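Local structure of FOKI restriction endonuclease (Planomicrobium okeanokoites, 2FOK) at residues A[551-554]-A[555-559]; A[391-394]-A[395-399]; A[403-406]-A[407-410]; A[561-564]-A[565-569]; A[347-350]-A[351-355]. The protein cuts double-stranded DNA as a type IIS restriction endonuclease, probably joining a recognition module to a metal-dependent cleavage domain of the PD-(D/E)XK kind. All blocks are in the same frame, centred on the assembly; numbering follows the deposited sequence.

Contact 1. Residues A[551-554]-A[555-559]; sequences LLIG and GEMIK
Backbone bonds tie residues 551-554 to residues 555-559. Gly555 N donates to Leu551 O at 3.0 Å, Glu556 N to Leu552 O at 3.0 Å, and Ile558 N to Gly554 O at 3.3 Å. The fourth of this i to i+4 series, Met557 N to Ile553 O, is weak at 3.4 Å. Gly555 N, Glu556 N and Met557 N each add a weak i to i+3 bond, to Leu552 O, Ile553 O and Gly554 O.

Apolar contact between side chains is slight. Met557 SD lies 4.3 Å from Ile553 CG2, one turn back, and 3.9 Å from Ile553 O. Ile558 sets CG1 beside its own backbone N, with chi1 at -69°. That brings CG1 to 3.2 Å from Gly554 O.

The polar group points out of the turn. Glu556 turns CG away from its backbone N, chi1 152°, and its chain then bends, chi2 96°. Its carboxylate is held by the backbone of another part of the chain: OE1 accepts from Tyr403 N.

Leu551 and Leu552 rest on Phe431. These residues make up most of alpha-helix 548-560, which packs on helix 421-436 in the FokI cleavage domain.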
loop_
_atom_site.group_PDB
_atom_site.type_symbol
_atom_site.label_atom_id
_atom_site.label_comp_id
_atom_site.label_asym_id
_atom_site.label_seq_id
_atom_site.Cartn_x
_atom_site.Cartn_y
_atom_site.Cartn_z
ATOM N N LEU A 551 4.055 -4.775 21.705
ATOM C CA LEU A 551 4.804 -5.685 20.837
ATOM C C LEU A 551 6.074 -4.939 20.460
ATOM O O LEU A 551 7.181 -5.449 20.616
ATOM C CB LEU A 551 4.013 -5.983 19.557
ATOM C CG LEU A 551 4.142 -7.285 18.737
ATOM C CD1 LEU A 551 3.588 -7.027 17.361
ATOM C CD2 LEU A 551 5.568 -7.749 18.616
ATOM N N LEU A 552 5.876 -3.719 19.961
ATOM C CA LEU A 552 6.941 -2.818 19.534
ATOM C C LEU A 552 7.853 -2.436 20.705
ATOM O O LEU A 552 9.075 -2.438 20.577
ATOM C CB LEU A 552 6.326 -1.548 18.925
ATOM C CG LEU A 552 5.318 -1.761 17.793
ATOM C CD1 LEU A 552 4.717 -0.435 17.371
ATOM C CD2 LEU A 552 6.013 -2.412 16.605
ATOM N N ILE A 553 7.249 -2.103 21.840
ATOM C CA ILE A 553 8.005 -1.726 23.023
ATOM C C ILE A 553 8.896 -2.875 23.453
ATOM O O ILE A 553 10.058 -2.672 23.804
ATOM C CB ILE A 553 7.068 -1.369 24.195
ATOM C CG1 ILE A 553 6.531 0.053 24.024
ATOM C CG2 ILE A 553 7.811 -1.507 25.520
ATOM C CD1 ILE A 553 5.608 0.513 25.162
ATOM N N GLY A 554 8.345 -4.083 23.418
ATOM C CA GLY A 554 9.101 -5.260 23.809
ATOM C C GLY A 554 10.168 -5.633 22.803
ATOM O O GLY A 554 11.146 -6.277 23.156
ATOM N N GLY A 555 9.979 -5.242 21.546
ATOM C CA GLY A 555 10.965 -5.548 20.525
ATOM C C GLY A 555 12.137 -4.586 20.584
ATOM O O GLY A 555 13.252 -4.928 20.211
ATOM N N GLU A 556 11.890 -3.368 21.051
ATOM C CA GLU A 556 12.950 -2.374 21.152
ATOM C C GLU A 556 13.794 -2.669 22.386
ATOM O O GLU A 556 14.895 -2.149 22.536
ATOM C CB GLU A 556 12.352 -0.968 21.244
ATOM C CG GLU A 556 13.210 0.042 21.990
ATOM C CD GLU A 556 14.073 0.866 21.061
ATOM O OE1 GLU A 556 13.981 0.660 19.837
ATOM O OE2 GLU A 556 14.844 1.721 21.556
ATOM N N MET A 557 13.267 -3.516 23.268
ATOM C CA MET A 557 13.974 -3.896 24.486
ATOM C C MET A 557 14.888 -5.057 24.166
ATOM O O MET A 557 16.019 -5.118 24.646
ATOM C CB MET A 557 12.985 -4.294 25.583
ATOM C CG MET A 557 12.694 -3.169 26.580
ATOM S SD MET A 557 11.152 -3.408 27.445
ATOM C CE MET A 557 11.708 -3.560 29.126
ATOM N N ILE A 558 14.397 -5.983 23.353
ATOM C CA ILE A 558 15.191 -7.136 22.956
ATOM C C ILE A 558 16.476 -6.592 22.348
ATOM O O ILE A 558 17.564 -7.126 22.566
ATOM C CB ILE A 558 14.459 -7.980 21.879
ATOM C CG1 ILE A 558 13.236 -8.670 22.488
ATOM C CG2 ILE A 558 15.426 -8.982 21.255
ATOM C CD1 ILE A 558 13.577 -9.769 23.492
ATOM N N LYS A 559 16.329 -5.509 21.592
ATOM C CA LYS A 559 17.438 -4.869 20.907
ATOM C C LYS A 559 18.281 -3.963 21.792
ATOM O O LYS A 559 19.506 -3.925 21.655
ATOM C CB LYS A 559 16.906 -4.073 19.713
ATOM C CG LYS A 559 16.350 -4.941 18.599
ATOM C CD LYS A 559 17.406 -5.873 18.047
ATOM C CE LYS A 559 17.231 -6.052 16.551
ATOM N NZ LYS A 559 17.947 -7.267 16.048
#

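Contact 2. Residues A[391-394]-A[395-399]; sequences EEKK and SELRH
Arg398 swings back over the preceding turn through two torsions, chi1 -112° and a bend at chi3 of -71°. Its NH2 comes to 3.5 Å from Lys394 CB, and Lys394 O lies over one face of the guanidinium. The Lys394 chain runs nearly straight to CE before bending at chi4. The two basic side chains meet at the base of the lysine, while Lys394 NZ and Arg398 NH2 stay 5.8 Å apart.

Acidic groups take up these charges. Lys394 NZ forms salt bridges with Glu413 and Glu410, and one with Glu391 OE2 at 3.1 Å whose hydrogen bond is weak. Arg398 NH1 has a long, weak ion pair with Glu410.

Leu397 CG sits 3.5 Å from Lys393 O, and the Leu397 and Lys393 side chains both rest on Ile412. The helix backbone is regular: Ser395 N bonds to Glu391 O at 2.8 Å, and Leu397 N to Lys393 O at 3.1 Å and 169°, almost straight. Ser395 OG is hydrogen-bonded to Thr343.

His399 is the first residue to leave helical angles. These residues form most of alpha-helix 389-398, up to its C-terminal end, touching helix 411-414 through Leu397 and Lys393, and helix 341-352 through Arg398, in the FokI cleavage domain.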
loop_
_atom_site.group_PDB
_atom_site.type_symbol
_atom_site.label_atom_id
_atom_site.label_comp_id
_atom_site.label_asym_id
_atom_site.label_seq_id
_atom_site.Cartn_x
_atom_site.Cartn_y
_atom_site.Cartn_z
ATOM N N GLU A 391 -1.709 9.748 15.221
ATOM C CA GLU A 391 -0.474 10.234 14.615
ATOM C C GLU A 391 0.506 10.718 15.682
ATOM O O GLU A 391 1.718 10.581 15.520
ATOM C CB GLU A 391 -0.777 11.371 13.635
ATOM C CG GLU A 391 -1.453 10.900 12.363
ATOM C CD GLU A 391 -0.528 10.103 11.467
ATOM O OE1 GLU A 391 0.702 10.335 11.522
ATOM O OE2 GLU A 391 -1.036 9.242 10.708
ATOM N N GLU A 392 -0.017 11.292 16.763
ATOM C CA GLU A 392 0.830 11.768 17.848
ATOM C C GLU A 392 1.524 10.549 18.470
ATOM O O GLU A 392 2.698 10.611 18.861
ATOM C CB GLU A 392 -0.016 12.506 18.894
ATOM C CG GLU A 392 -1.152 13.317 18.288
ATOM C CD GLU A 392 -1.324 14.696 18.907
ATOM O OE1 GLU A 392 -0.405 15.541 18.782
ATOM O OE2 GLU A 392 -2.390 14.936 19.514
ATOM N N LYS A 393 0.790 9.441 18.546
ATOM C CA LYS A 393 1.317 8.191 19.075
ATOM C C LYS A 393 2.396 7.650 18.131
ATOM O O LYS A 393 3.402 7.104 18.574
ATOM C CB LYS A 393 0.195 7.164 19.213
ATOM C CG LYS A 393 0.603 5.898 19.951
ATOM C CD LYS A 393 -0.253 4.716 19.510
ATOM C CE LYS A 393 -1.743 5.073 19.395
ATOM N NZ LYS A 393 -2.419 5.123 20.731
ATOM N N LYS A 394 2.183 7.800 16.828
ATOM C CA LYS A 394 3.171 7.346 15.849
ATOM C C LYS A 394 4.438 8.169 16.061
ATOM O O LYS A 394 5.558 7.640 16.045
ATOM C CB LYS A 394 2.676 7.585 14.422
ATOM C CG LYS A 394 1.508 6.721 14.004
ATOM C CD LYS A 394 0.956 7.212 12.673
ATOM C CE LYS A 394 -0.289 6.451 12.269
ATOM N NZ LYS A 394 -0.264 6.193 10.809
ATOM N N SER A 395 4.233 9.472 16.252
ATOM C CA SER A 395 5.316 10.408 16.461
ATOM C C SER A 395 6.089 10.081 17.726
ATOM O O SER A 395 7.319 10.081 17.719
ATOM C CB SER A 395 4.767 11.823 16.546
ATOM O OG SER A 395 5.547 12.703 15.752
ATOM N N GLU A 396 5.364 9.791 18.806
ATOM C CA GLU A 396 5.993 9.454 20.079
ATOM C C GLU A 396 6.905 8.250 19.950
ATOM O O GLU A 396 8.050 8.309 20.355
ATOM C CB GLU A 396 4.946 9.171 21.157
ATOM C CG GLU A 396 5.550 8.958 22.539
ATOM C CD GLU A 396 4.768 7.975 23.392
ATOM O OE1 GLU A 396 3.541 7.843 23.180
ATOM O OE2 GLU A 396 5.381 7.336 24.281
ATOM N N LEU A 397 6.401 7.176 19.349
ATOM C CA LEU A 397 7.161 5.939 19.181
ATOM C C LEU A 397 8.308 5.974 18.167
ATOM O O LEU A 397 9.221 5.140 18.224
ATOM C CB LEU A 397 6.199 4.796 18.835
ATOM C CG LEU A 397 5.147 4.426 19.895
ATOM C CD1 LEU A 397 4.198 3.377 19.319
ATOM C CD2 LEU A 397 5.826 3.889 21.147
ATOM N N ARG A 398 8.252 6.906 17.218
ATOM C CA ARG A 398 9.318 7.035 16.221
ATOM C C ARG A 398 10.484 7.734 16.905
ATOM O O ARG A 398 11.649 7.448 16.627
ATOM C CB ARG A 398 8.848 7.866 15.020
ATOM C CG ARG A 398 8.715 7.040 13.745
ATOM C CD ARG A 398 8.484 7.904 12.524
ATOM N NE ARG A 398 7.146 8.481 12.524
ATOM C CZ ARG A 398 6.117 7.971 11.865
ATOM N NH1 ARG A 398 6.268 6.862 11.143
ATOM N NH2 ARG A 398 4.942 8.577 11.919
ATOM N N HIS A 399 10.148 8.655 17.802
ATOM C CA HIS A 399 11.127 9.396 18.578
ATOM C C HIS A 399 11.175 8.759 19.968
ATOM O O HIS A 399 10.842 9.392 20.973
ATOM C CB HIS A 399 10.692 10.846 18.698
ATOM C CG HIS A 399 11.619 11.691 19.515
ATOM N ND1 HIS A 399 12.800 12.195 19.015
ATOM C CD2 HIS A 399 11.553 12.102 20.802
ATOM C CE1 HIS A 399 13.420 12.881 19.957
ATOM N NE2 HIS A 399 12.684 12.840 21.053
#

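Contact 3. Residues A[403-406]-A[407-410]; sequences YVPH and EYIE
Pro405 and Tyr408 meet in a helical turn without the regular alpha-helical bonds, in the loop between helices 389-398 and 411-414 of the FokI cleavage domain. Tyr408 N donates to Pro405 O at 2.9 Å, an i to i+3 bond that is nearly straight at 166°. Ile409 N bonds to His406 O at 2.9 Å in the same i to i+3 pattern, but comes from well above the carbonyl plane.

Tyr408 CB lies 3.5 Å from Pro405 O and also touches Val404 CG1. The chi1 of -68° swings the ring back toward the proline. CD2 follows, 3.3 Å from Pro405 O. CE2 then meets Pro405 CG at 3.5 Å. The proline ring crosses this side of the tyrosine at an angle, with Pro405 CD in plane at the ring edge. Glu407 CG stands above one face, offset toward the rim. At the tip, OH is hydrogen-bonded to Glu430. Phe431 packs against the ring edge-to-face, and Leu552 of helix 548-560 also touches the side chain. With an alanine here the ring and hydroxyl are gone, and Pro405 and Phe431 would probably lose packing while Glu430 is left without its mate.

In the same turn, His406 NE2 is hydrogen-bonded to Arg398 O, and Glu410 forms a salt bridge with Lys394. The Ile409 side chain folds back on His406 O. Its CG2 is 3.0 Å from His406 O, the same carbonyl oxygen that its N-H uses.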
loop_
_atom_site.group_PDB
_atom_site.type_symbol
_atom_site.label_atom_id
_atom_site.label_comp_id
_atom_site.label_asym_id
_atom_site.label_seq_id
_atom_site.Cartn_x
_atom_site.Cartn_y
_atom_site.Cartn_z
ATOM N N TYR A 403 15.590 1.422 17.891
ATOM C CA TYR A 403 16.053 0.211 17.224
ATOM C C TYR A 403 15.000 -0.420 16.329
ATOM O O TYR A 403 15.319 -1.198 15.435
ATOM C CB TYR A 403 16.531 -0.800 18.269
ATOM C CG TYR A 403 17.566 -0.226 19.205
ATOM C CD1 TYR A 403 18.734 0.351 18.707
ATOM C CD2 TYR A 403 17.356 -0.204 20.584
ATOM C CE1 TYR A 403 19.664 0.941 19.556
ATOM C CE2 TYR A 403 18.283 0.384 21.444
ATOM C CZ TYR A 403 19.428 0.953 20.918
ATOM O OH TYR A 403 20.342 1.544 21.750
ATOM N N VAL A 404 13.746 -0.058 16.566
ATOM C CA VAL A 404 12.607 -0.591 15.816
ATOM C C VAL A 404 12.422 0.062 14.452
ATOM O O VAL A 404 12.139 1.261 14.365
ATOM C CB VAL A 404 11.279 -0.408 16.626
ATOM C CG1 VAL A 404 10.071 -0.684 15.740
ATOM C CG2 VAL A 404 11.270 -1.336 17.845
ATOM N N PRO A 405 12.575 -0.718 13.363
ATOM C CA PRO A 405 12.391 -0.119 12.036
ATOM C C PRO A 405 11.037 0.578 12.074
ATOM O O PRO A 405 10.011 -0.079 12.231
ATOM C CB PRO A 405 12.396 -1.317 11.093
ATOM C CG PRO A 405 13.172 -2.375 11.830
ATOM C CD PRO A 405 12.915 -2.152 13.293
ATOM N N HIS A 406 11.060 1.905 11.943
ATOM C CA HIS A 406 9.873 2.760 11.997
ATOM C C HIS A 406 8.629 2.236 11.289
ATOM O O HIS A 406 7.504 2.489 11.719
ATOM C CB HIS A 406 10.225 4.153 11.470
ATOM C CG HIS A 406 10.957 5.001 12.467
ATOM N ND1 HIS A 406 11.516 6.217 12.142
ATOM C CD2 HIS A 406 11.214 4.808 13.782
ATOM C CE1 HIS A 406 12.087 6.737 13.215
ATOM N NE2 HIS A 406 11.917 5.902 14.225
ATOM N N GLU A 407 8.836 1.507 10.206
ATOM C CA GLU A 407 7.738 0.930 9.445
ATOM C C GLU A 407 6.780 0.106 10.315
ATOM O O GLU A 407 5.579 0.053 10.045
ATOM C CB GLU A 407 8.310 0.040 8.343
ATOM C CG GLU A 407 9.089 -1.158 8.875
ATOM C CD GLU A 407 9.218 -2.269 7.851
ATOM O OE1 GLU A 407 8.198 -2.928 7.555
ATOM O OE2 GLU A 407 10.343 -2.476 7.340
ATOM N N TYR A 408 7.310 -0.536 11.354
ATOM C CA TYR A 408 6.489 -1.359 12.241
ATOM C C TYR A 408 5.539 -0.541 13.103
ATOM O O TYR A 408 4.496 -1.038 13.542
ATOM C CB TYR A 408 7.372 -2.230 13.134
ATOM C CG TYR A 408 8.100 -3.296 12.361
ATOM C CD1 TYR A 408 7.395 -4.275 11.664
ATOM C CD2 TYR A 408 9.495 -3.297 12.279
ATOM C CE1 TYR A 408 8.061 -5.229 10.903
ATOM C CE2 TYR A 408 10.166 -4.234 11.528
ATOM C CZ TYR A 408 9.444 -5.203 10.841
ATOM O OH TYR A 408 10.101 -6.167 10.122
ATOM N N ILE A 409 5.886 0.715 13.347
ATOM C CA ILE A 409 5.015 1.537 14.165
ATOM C C ILE A 409 3.696 1.766 13.427
ATOM O O ILE A 409 2.706 2.157 14.031
ATOM C CB ILE A 409 5.677 2.894 14.533
ATOM C CG1 ILE A 409 5.340 3.946 13.487
ATOM C CG2 ILE A 409 7.179 2.730 14.682
ATOM C CD1 ILE A 409 4.158 4.800 13.878
ATOM N N GLU A 410 3.691 1.500 12.124
ATOM C CA GLU A 410 2.493 1.679 11.307
ATOM C C GLU A 410 1.423 0.622 11.591
ATOM O O GLU A 410 0.278 0.769 11.181
ATOM C CB GLU A 410 2.855 1.648 9.818
ATOM C CG GLU A 410 3.641 2.866 9.334
ATOM C CD GLU A 410 2.918 4.198 9.547
ATOM O OE1 GLU A 410 1.667 4.229 9.624
ATOM O OE2 GLU A 410 3.613 5.229 9.635
#

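Contact 4. Residues A[561-564]-A[565-569]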
loop_
_atom_site.group_PDB
_atom_site.type_symbol
_atom_site.label_atom_id
_atom_site.label_comp_id
_atom_site.label_asym_id
_atom_site.label_seq_id
_atom_site.Cartn_x
_atom_site.Cartn_y
_atom_site.Cartn_z
ATOM N N GLY A 561 18.745 -4.458 24.652
ATOM C CA GLY A 561 19.411 -5.375 25.561
ATOM C C GLY A 561 18.808 -5.482 26.949
ATOM O O GLY A 561 19.333 -6.206 27.792
ATOM N N THR A 562 17.705 -4.786 27.202
ATOM C CA THR A 562 17.099 -4.851 28.522
ATOM C C THR A 562 15.920 -5.817 28.622
ATOM O O THR A 562 15.052 -5.668 29.473
ATOM C CB THR A 562 16.658 -3.461 29.017
ATOM O OG1 THR A 562 15.534 -3.008 28.251
ATOM C CG2 THR A 562 17.811 -2.458 28.902
ATOM N N LEU A 563 15.890 -6.815 27.753
ATOM C CA LEU A 563 14.826 -7.807 27.818
ATOM C C LEU A 563 15.294 -9.093 27.184
ATOM O O LEU A 563 15.969 -9.068 26.165
ATOM C CB LEU A 563 13.568 -7.318 27.110
ATOM C CG LEU A 563 12.394 -8.314 27.152
ATOM C CD1 LEU A 563 11.738 -8.299 28.541
ATOM C CD2 LEU A 563 11.386 -7.955 26.075
ATOM N N THR A 564 14.962 -10.221 27.799
ATOM C CA THR A 564 15.351 -11.508 27.247
ATOM C C THR A 564 14.135 -12.358 26.898
ATOM O O THR A 564 13.025 -12.119 27.382
ATOM C CB THR A 564 16.245 -12.288 28.221
ATOM O OG1 THR A 564 15.463 -12.724 29.337
ATOM C CG2 THR A 564 17.408 -11.405 28.717
ATOM N N LEU A 565 14.353 -13.344 26.032
ATOM C CA LEU A 565 13.291 -14.255 25.604
ATOM C C LEU A 565 12.806 -15.142 26.780
ATOM O O LEU A 565 11.715 -15.719 26.728
ATOM C CB LEU A 565 13.793 -15.120 24.426
ATOM C CG LEU A 565 13.828 -14.517 23.004
ATOM C CD1 LEU A 565 13.769 -15.632 21.974
ATOM C CD2 LEU A 565 12.649 -13.558 22.780
ATOM N N GLU A 566 13.611 -15.242 27.841
ATOM C CA GLU A 566 13.240 -16.039 29.022
ATOM C C GLU A 566 12.389 -15.172 29.941
ATOM O O GLU A 566 11.654 -15.673 30.797
ATOM C CB GLU A 566 14.488 -16.516 29.777
ATOM C CG GLU A 566 14.264 -16.860 31.269
ATOM C CD GLU A 566 13.495 -18.159 31.500
ATOM O OE1 GLU A 566 13.226 -18.897 30.528
ATOM O OE2 GLU A 566 13.157 -18.447 32.662
ATOM N N GLU A 567 12.502 -13.862 29.759
ATOM C CA GLU A 567 11.736 -12.922 30.546
ATOM C C GLU A 567 10.344 -12.795 29.953
ATOM O O GLU A 567 9.387 -12.514 30.666
ATOM C CB GLU A 567 12.449 -11.583 30.581
ATOM C CG GLU A 567 13.756 -11.659 31.353
ATOM C CD GLU A 567 14.368 -10.308 31.614
ATOM O OE1 GLU A 567 14.660 -9.589 30.640
ATOM O OE2 GLU A 567 14.552 -9.965 32.796
ATOM N N VAL A 568 10.244 -13.030 28.642
ATOM C CA VAL A 568 8.974 -12.984 27.913
ATOM C C VAL A 568 8.170 -14.211 28.350
ATOM O O VAL A 568 6.982 -14.119 28.658
ATOM C CB VAL A 568 9.205 -13.052 26.376
ATOM C CG1 VAL A 568 7.884 -13.284 25.645
ATOM C CG2 VAL A 568 9.844 -11.767 25.887
ATOM N N ARG A 569 8.843 -15.359 28.370
ATOM C CA ARG A 569 8.251 -16.628 28.784
ATOM C C ARG A 569 7.401 -16.406 30.024
ATOM O O ARG A 569 6.231 -16.768 30.055
ATOM C CB ARG A 569 9.363 -17.634 29.104
ATOM C CG ARG A 569 8.941 -19.097 29.095
ATOM C CD ARG A 569 9.897 -19.959 29.933
ATOM N NE ARG A 569 9.274 -20.376 31.190
ATOM C CZ ARG A 569 9.895 -20.439 32.364
ATOM N NH1 ARG A 569 11.173 -20.112 32.470
ATOM N NH2 ARG A 569 9.226 -20.809 33.442
#
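Thr564 and Glu567 exchange hydrogen bonds at the start of helix 565-569. Thr564 N donates to Glu567 OE1 at 2.9 Å and 140°. Glu567 OE1 accepts with its anti lone pair, the one away from the other oxygen. In return, Glu567 N makes a weak bond to Thr564 OG1, whose placement is less sure. Glu567 CG stands anti to its carbonyl carbon, chi1 -67°, and the chain beyond is extended, which carries OE1 back to the threonine. The side-chain half of this exchange would probably be lost with an alanine at Glu567, leaving Thr564 N without its carboxylate acceptor.

The backbone adds two bonds on one oxygen. Thr564 O accepts from Val568 N at 3.2 Å, tilted slightly from the carbonyl plane, and from Glu567 N at 3.0 Å, well above it.

Among apolar groups, Leu563 CD2 meets Val568 CG2 at 4.1 Å, the two side chains crossing at about a right angle. Leu563 CD1 lies 3.9 Å from Glu567 CB. Leu563 also packs on Met557 and Ile558 of helix 548-560.

The ionic pair falls within the helix. Arg569 NH1 reaches Glu566 OE2 at 2.6 Å and also bonds to OE1 in the guanidinium plane. Arg569 NE forms a salt bridge with Glu514.

Gly561, with positive phi, is the first residue beyond helix 548-560. Thr564 is the N-cap of the next helix, and with Glu567 it forms a capping box.

Contact 5. Residues A[347-350]-A[351-355]; sequences DIKG and LINTG
Ile348 and Ile352 touch one turn apart, CG2 to CD1 at 4.0 Å, their side chains crossing at a slant. In Ile352 a chi1 of -66° brings CG1 to 3.2 Å from Ile348 O. Lys349 and Asn353 lie side by side and point the same way, with Lys349 CG 3.9 Å from Asn353 ND2. Asn353 also sets CB close against Lys349 O.

Backbone bonds hold these pairs in step. Ile352 N donates to Ile348 O at 3.0 Å and 171°, and Asn353 N to Lys349 O at 2.8 Å. Leu351 N to Asp347 O is weak. Gly355 is the first residue to leave helical angles; its positive phi belongs to a Schellman motif. Gly355 N bonds to Ile352 O at 3.2 Å, across a type I beta turn.

Further out, the buried Asp347 forms two salt bridges, OD1 to Arg310 and OD2 to Arg309. Asn353 has backbone hydrogen bonds with Gly185.

Helix 341-352 belongs to the D3 domain, which is of the helix-turn-helix clan. Leu351 rests on Leu314 of helix 303-319 and on Ile358, and Ile352 packs on Ile358 and Ile360 of strand 358-361.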
loop_
_atom_site.group_PDB
_atom_site.type_symbol
_atom_site.label_atom_id
_atom_site.label_comp_id
_atom_site.label_asym_id
_atom_site.label_seq_id
_atom_site.Cartn_x
_atom_site.Cartn_y
_atom_site.Cartn_z
ATOM N N ASP A 347 9.032 10.941 6.517
ATOM C CA ASP A 347 8.278 11.641 5.485
ATOM C C ASP A 347 9.163 11.812 4.243
ATOM O O ASP A 347 8.673 11.840 3.127
ATOM C CB ASP A 347 7.834 13.018 6.003
ATOM C CG ASP A 347 6.468 12.987 6.667
ATOM O OD1 ASP A 347 5.804 11.928 6.643
ATOM O OD2 ASP A 347 6.056 14.032 7.223
ATOM N N ILE A 348 10.474 11.919 4.444
ATOM C CA ILE A 348 11.416 12.094 3.329
ATOM C C ILE A 348 11.704 10.795 2.591
ATOM O O ILE A 348 11.909 10.798 1.378
ATOM C CB ILE A 348 12.758 12.694 3.822
ATOM C CG1 ILE A 348 12.512 14.096 4.369
ATOM C CG2 ILE A 348 13.792 12.719 2.687
ATOM C CD1 ILE A 348 13.760 14.820 4.809
ATOM N N LYS A 349 11.733 9.687 3.325
ATOM C CA LYS A 349 11.993 8.385 2.723
ATOM C C LYS A 349 10.839 8.034 1.805
ATOM O O LYS A 349 11.009 7.312 0.819
ATOM C CB LYS A 349 12.123 7.313 3.801
ATOM C CG LYS A 349 12.099 5.901 3.247
ATOM C CD LYS A 349 12.876 4.947 4.118
ATOM C CE LYS A 349 12.111 4.614 5.377
ATOM N NZ LYS A 349 10.639 4.657 5.184
ATOM N N GLY A 350 9.658 8.548 2.143
ATOM C CA GLY A 350 8.475 8.301 1.337
ATOM C C GLY A 350 8.536 9.116 0.059
ATOM O O GLY A 350 8.135 8.637 -0.999
ATOM N N LEU A 351 9.032 10.353 0.150
ATOM C CA LEU A 351 9.143 11.198 -1.036
ATOM C C LEU A 351 10.095 10.507 -2.008
ATOM O O LEU A 351 9.806 10.357 -3.198
ATOM C CB LEU A 351 9.670 12.582 -0.655
ATOM C CG LEU A 351 8.638 13.452 0.071
ATOM C CD1 LEU A 351 9.285 14.716 0.586
ATOM C CD2 LEU A 351 7.498 13.792 -0.884
ATOM N N ILE A 352 11.227 10.068 -1.475
ATOM C CA ILE A 352 12.228 9.360 -2.252
ATOM C C ILE A 352 11.577 8.099 -2.836
ATOM O O ILE A 352 11.712 7.813 -4.025
ATOM C CB ILE A 352 13.437 8.981 -1.339
ATOM C CG1 ILE A 352 14.154 10.264 -0.885
ATOM C CG2 ILE A 352 14.403 8.044 -2.073
ATOM C CD1 ILE A 352 15.304 10.038 0.091
ATOM N N ASN A 353 10.843 7.377 -1.992
ATOM C CA ASN A 353 10.176 6.140 -2.390
ATOM C C ASN A 353 9.039 6.282 -3.413
ATOM O O ASN A 353 8.479 5.279 -3.879
ATOM C CB ASN A 353 9.648 5.421 -1.145
ATOM C CG ASN A 353 10.689 4.510 -0.508
ATOM O OD1 ASN A 353 11.844 4.454 -0.937
ATOM N ND2 ASN A 353 10.276 3.784 0.522
ATOM N N THR A 354 8.682 7.509 -3.770
ATOM C CA THR A 354 7.621 7.674 -4.753
ATOM C C THR A 354 8.128 8.214 -6.093
ATOM O O THR A 354 7.347 8.395 -7.024
ATOM C CB THR A 354 6.452 8.544 -4.189
ATOM O OG1 THR A 354 5.705 9.129 -5.266
ATOM C CG2 THR A 354 6.971 9.614 -3.290
ATOM N N GLY A 355 9.437 8.454 -6.196
ATOM C CA GLY A 355 9.993 8.918 -7.458
ATOM C C GLY A 355 10.770 10.225 -7.509
ATOM O O GLY A 355 11.298 10.583 -8.567
#

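Contact 5 is the most buried and lies in the D3 domain. The other four fall in the cleavage domain and are only partly buried. Contacts 1, 2 and 5 follow helix backbones, whereas contact 3 is a loop turn and contact 4 a helix start. Contacts 2 and 3 are joined by a salt bridge and by a hydrogen bond to a backbone carbonyl. Contact 3 also reaches contact 1, where a glutamate side chain takes a backbone N-H of the loop. Contact 4 packs on contact 1 through Leu563 and Thr562. Contact 4 lies farthest out, its centre about 33 Å from the chain's centre.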